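Local atomic coordinates of putative exported protein (Bacteroides fragilis, PDB entry 3FZX), a protein that is of unknown function but binds calcium and has a YmcC-like beta-barrel fold, related to the LolA/LolB family, that suggests a role in binding lipid. Residues 12-15 against 16-19; 118-121 against 122-125. One frame throughout, in Å; residues are numbered along the deposited sequence.

Interaction 1 of 2, residues 12-15 against 16-19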
loop_
_atom_site.group_PDB
_atom_site.type_symbol
_atom_site.label_atom_id
_atom_site.label_comp_id
_atom_site.label_asym_id
_atom_site.label_seq_id
_atom_site.Cartn_x
_atom_site.Cartn_y
_atom_site.Cartn_z
ATOM N N PRO A 12 16.334 7.031 2.455
ATOM C CA PRO A 12 17.313 7.487 1.473
ATOM C C PRO A 12 16.667 7.802 0.130
ATOM O O PRO A 12 15.692 7.164 -0.256
ATOM C CB PRO A 12 18.255 6.297 1.341
ATOM C CG PRO A 12 17.483 5.151 1.865
ATOM C CD PRO A 12 16.707 5.718 2.993
ATOM N N ASN A 13 17.207 8.794 -0.561
ATOM C CA ASN A 13 16.651 9.209 -1.816
ATOM C C ASN A 13 17.636 9.473 -2.961
ATOM O O ASN A 13 17.215 9.927 -3.996
ATOM C CB ASN A 13 15.684 10.384 -1.566
ATOM C CG ASN A 13 16.294 11.469 -0.757
ATOM O OD1 ASN A 13 16.932 12.326 -1.314
ATOM N ND2 ASN A 13 16.110 11.442 0.575
ATOM N N GLN A 14 18.920 9.141 -2.807
ATOM C CA GLN A 14 19.877 9.218 -3.929
ATOM C C GLN A 14 19.963 7.867 -4.600
ATOM O O GLN A 14 20.224 6.880 -3.930
ATOM C CB GLN A 14 21.296 9.562 -3.458
ATOM C CG GLN A 14 21.400 10.764 -2.569
ATOM C CD GLN A 14 22.848 11.146 -2.234
ATOM O OE1 GLN A 14 23.825 10.515 -2.696
ATOM N NE2 GLN A 14 22.987 12.177 -1.408
ATOM N N GLU A 15 19.803 7.817 -5.919
ATOM C CA GLU A 15 19.896 6.547 -6.658
ATOM C C GLU A 15 21.193 5.836 -6.326
ATOM O O GLU A 15 22.229 6.464 -6.297
ATOM C CB GLU A 15 19.814 6.771 -8.185
ATOM C CG GLU A 15 18.415 7.155 -8.634
ATOM C CD GLU A 15 18.241 7.240 -10.151
ATOM O OE1 GLU A 15 19.257 7.126 -10.899
ATOM O OE2 GLU A 15 17.068 7.431 -10.570
ATOM N N GLY A 16 21.119 4.537 -6.074
ATOM C CA GLY A 16 22.302 3.744 -5.753
ATOM C C GLY A 16 22.632 3.727 -4.267
ATOM O O GLY A 16 23.374 2.868 -3.833
ATOM N N GLU A 17 22.095 4.658 -3.475
ATOM C CA GLU A 17 22.422 4.709 -2.035
ATOM C C GLU A 17 21.960 3.421 -1.358
ATOM O O GLU A 17 20.921 2.885 -1.730
ATOM C CB GLU A 17 21.787 5.931 -1.347
ATOM C CG GLU A 17 22.095 6.018 0.150
ATOM C CD GLU A 17 21.670 7.309 0.793
ATOM O OE1 GLU A 17 21.134 8.203 0.095
ATOM O OE2 GLU A 17 21.878 7.422 2.020
ATOM N N GLN A 18 22.723 2.967 -0.362
ATOM C CA GLN A 18 22.513 1.675 0.306
ATOM C C GLN A 18 22.611 1.812 1.832
ATOM O O GLN A 18 23.578 2.345 2.335
ATOM C CB GLN A 18 23.566 0.697 -0.207
ATOM C CG GLN A 18 23.087 -0.706 -0.305
ATOM C CD GLN A 18 24.061 -1.579 -1.052
ATOM O OE1 GLN A 18 24.779 -2.377 -0.449
ATOM N NE2 GLN A 18 24.106 -1.421 -2.372
ATOM N N ILE A 19 21.576 1.383 2.542
ATOM C CA ILE A 19 21.474 1.490 3.998
ATOM C C ILE A 19 21.407 0.071 4.533
ATOM O O ILE A 19 20.653 -0.745 3.992
ATOM C CB ILE A 19 20.159 2.209 4.447
ATOM C CG1 ILE A 19 20.134 3.672 3.991
ATOM C CG2 ILE A 19 19.973 2.175 5.959
ATOM C CD1 ILE A 19 21.308 4.436 4.333
HETATM O O HOH W 1 19.507 10.142 0.639
#
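Gln14 and Glu17 close a type II beta turn by which the loop before strand 18-25 enters the antiparallel barrel, and Pro12, just before the turn, packs on Glu17. The closing backbone bond runs from Glu17 N to Gln14 O at 2.9 Å, nearly straight at the hydrogen (159°), the donor tilted somewhat out of the carbonyl plane. Gly16 fits the third position of the turn: with its positive phi, a side chain would be jammed against the carbonyl oxygen of Glu15.

The tight part lies around Pro12. Pro12 sets its ring against the start of the strand, CG 3.7 Å from Ile19 CG1, a purely apolar contact, while Val38 touches the proline and Leu213 and Ile216 of strand 207-217 touch the isoleucine. A compact, rigid ring and a branched chain suit so enclosed a place. Next to them Glu17 reaches across to the 12-15 side: its CG stands anti to the backbone N (chi1 180°) and the rest of the chain is extended, which lays the carboxylate beside the proline, CD 3.6 Å from Pro12 CB.

The open side begins at Gln14, whose aliphatic chain loosely flanks the same carboxylate, CG 3.7 Å from Glu17 OE1, the amide and carboxylate planes being 66° apart. Gly16 and Glu15 are exposed too; Glu15 directs its side chain away from the turn, and its OE2 has a long, weak ion pair with Lys137 of the second subunit. Asn13 turns from the turn to Asn192, whose OD1 its ND2 bonds along with Phe11 O. The buried Glu17 nevertheless has a polar partner: one water accepts from Asn13 N at 2.9 Å and donates to Glu17 OE1 at 2.6 Å.

Interaction 2 of 2, residues 118-121 against 122-125. With CA (calcium ion), chain B; CA (calcium ion), chain C.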
loop_
_atom_site.group_PDB
_atom_site.type_symbol
_atom_site.label_atom_id
_atom_site.label_comp_id
_atom_site.label_asym_id
_atom_site.label_seq_id
_atom_site.Cartn_x
_atom_site.Cartn_y
_atom_site.Cartn_z
ATOM N N PRO A 118 4.915 15.509 23.630
ATOM C CA PRO A 118 4.949 14.106 24.044
ATOM C C PRO A 118 3.538 13.577 24.285
ATOM O O PRO A 118 2.756 14.209 24.991
ATOM C CB PRO A 118 5.742 14.142 25.354
ATOM C CG PRO A 118 6.594 15.347 25.256
ATOM C CD PRO A 118 5.918 16.321 24.342
ATOM N N GLY A 119 3.223 12.442 23.673
ATOM C CA GLY A 119 1.911 11.853 23.766
ATOM C C GLY A 119 1.048 12.135 22.565
ATOM O O GLY A 119 0.040 11.483 22.408
ATOM N N ASP A 120 1.412 13.092 21.707
ATOM C CA ASP A 120 0.602 13.377 20.514
ATOM C C ASP A 120 0.529 12.125 19.628
ATOM O O ASP A 120 1.564 11.542 19.262
ATOM C CB ASP A 120 1.178 14.527 19.685
ATOM C CG ASP A 120 0.993 15.884 20.324
ATOM O OD1 ASP A 120 0.332 16.028 21.368
ATOM O OD2 ASP A 120 1.537 16.837 19.749
ATOM N N ASP A 121 -0.693 11.731 19.266
ATOM C CA ASP A 121 -0.911 10.488 18.514
ATOM C C ASP A 121 -1.819 10.581 17.300
ATOM O O ASP A 121 -1.822 9.676 16.460
ATOM C CB ASP A 121 -1.436 9.380 19.459
ATOM C CG ASP A 121 -2.788 9.703 20.073
ATOM O OD1 ASP A 121 -2.857 10.555 20.969
ATOM O OD2 ASP A 121 -3.804 9.093 19.700
ATOM N N ASP A 122 -2.584 11.650 17.168
ATOM C CA ASP A 122 -3.610 11.679 16.136
ATOM C C ASP A 122 -2.993 11.912 14.764
ATOM O O ASP A 122 -3.602 11.572 13.779
ATOM C CB ASP A 122 -4.742 12.661 16.511
ATOM C CG ASP A 122 -5.416 12.297 17.879
ATOM O OD1 ASP A 122 -5.692 11.097 18.186
ATOM O OD2 ASP A 122 -5.658 13.231 18.672
ATOM N N GLU A 123 -1.757 12.394 14.705
ATOM C CA GLU A 123 -1.050 12.540 13.435
ATOM C C GLU A 123 -0.448 11.227 12.917
ATOM O O GLU A 123 0.105 11.231 11.817
ATOM C CB GLU A 123 0.094 13.557 13.521
ATOM C CG GLU A 123 -0.291 14.961 14.026
ATOM C CD GLU A 123 -0.254 15.102 15.562
ATOM O OE1 GLU A 123 -0.416 14.073 16.283
ATOM O OE2 GLU A 123 -0.076 16.247 16.038
ATOM N N PHE A 124 -0.513 10.131 13.678
ATOM C CA PHE A 124 0.091 8.841 13.242
ATOM C C PHE A 124 -0.995 7.848 12.872
ATOM O O PHE A 124 -1.887 7.632 13.657
ATOM C CB PHE A 124 0.919 8.222 14.370
ATOM C CG PHE A 124 2.110 9.037 14.797
ATOM C CD1 PHE A 124 1.988 10.015 15.761
ATOM C CD2 PHE A 124 3.351 8.797 14.260
ATOM C CE1 PHE A 124 3.079 10.732 16.161
ATOM C CE2 PHE A 124 4.438 9.509 14.642
ATOM C CZ PHE A 124 4.316 10.491 15.592
ATOM N N ASP A 125 -0.919 7.228 11.697
ATOM C CA ASP A 125 -1.906 6.227 11.285
ATOM C C ASP A 125 -1.448 4.824 11.695
ATOM O O ASP A 125 -0.247 4.537 11.758
ATOM C CB ASP A 125 -2.061 6.181 9.773
ATOM C CG ASP A 125 -2.594 7.479 9.174
ATOM O OD1 ASP A 125 -3.351 8.238 9.837
ATOM O OD2 ASP A 125 -2.248 7.727 7.990
HETATM CA CA CA B . -5.464 10.336 20.982
HETATM CA CA CA C . -2.065 10.811 23.237
HETATM O O HOH W 2 -2.944 13.714 19.643
HETATM O O HOH W 3 -7.108 8.780 19.251
HETATM O O HOH W 4 -5.339 12.615 21.500
HETATM O O HOH W 5 -7.698 10.872 21.809
HETATM O O HOH W 6 -6.298 8.443 21.631
HETATM O O HOH W 7 -2.752 12.906 22.791
#
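A two-calcium site sits in the loop between strands 99-107 and 127-133, and Asp121 and Asp122 meet within it. Asp121 serves both ions: OD1 bridges them, 2.4 Å from the chain C calcium and 2.6 Å from the chain B calcium, while OD2 makes the carboxylate bidentate on the latter at 2.4 Å. Its CG lies between the backbone N and the carbonyl carbon (chi1 63°), which turns the carboxylate toward the ions. The Asp122 carboxylate lies alongside, pointing the same way, the two planes 60° apart. Asp121 OD2 and Asp122 OD1 are 3.1 Å apart, two acceptors whose mutual repulsion the calcium would offset. Asp122 belongs to the site of the chain B calcium, its OD1 at a long 2.9 Å from the ion, and both its oxygens take hydrogen bonds from calcium-bound waters. Gly119 gives the chain C ion its carbonyl O, at backbone angles (phi 100°) that call for glycine.

Behind the metals the chain folds into a type I beta turn from Asp121 to Phe124, closed by Phe124 N to Asp121 O at 3.1 Å, the donor well above the carbonyl plane. The Phe124 ring, buried against Phe150 and Arg148 of strand 136-158, presents its edge to the backbone, CE1 lying 3.5 Å from Asp120 O. Asp120 turns its OD2 to Asn117 N, and that oxygen is 4.1 Å from Glu123 OE2, a like-charged neighbour.

How the interactions relate
Both interactions are local beta turns with a closing backbone bond, but their places in the barrel differ. Interaction 1 is partly buried where the chain enters the first strand, between neighbours from strands 30-44 and 207-217; interaction 2 is a surface contact in the loop joining strands 99-107 and 127-133. They share no element: their centres lie 29 Å apart and their nearest atoms about 17 Å. In 12-19 apolar packing is joined by one carboxylate that takes a water bond, whereas in 118-125 Asp121 and Asp122 gather round metal and water, and a buried Phe124 ring, with backbone bonds to Phe150, joins the loop to strand 136-158.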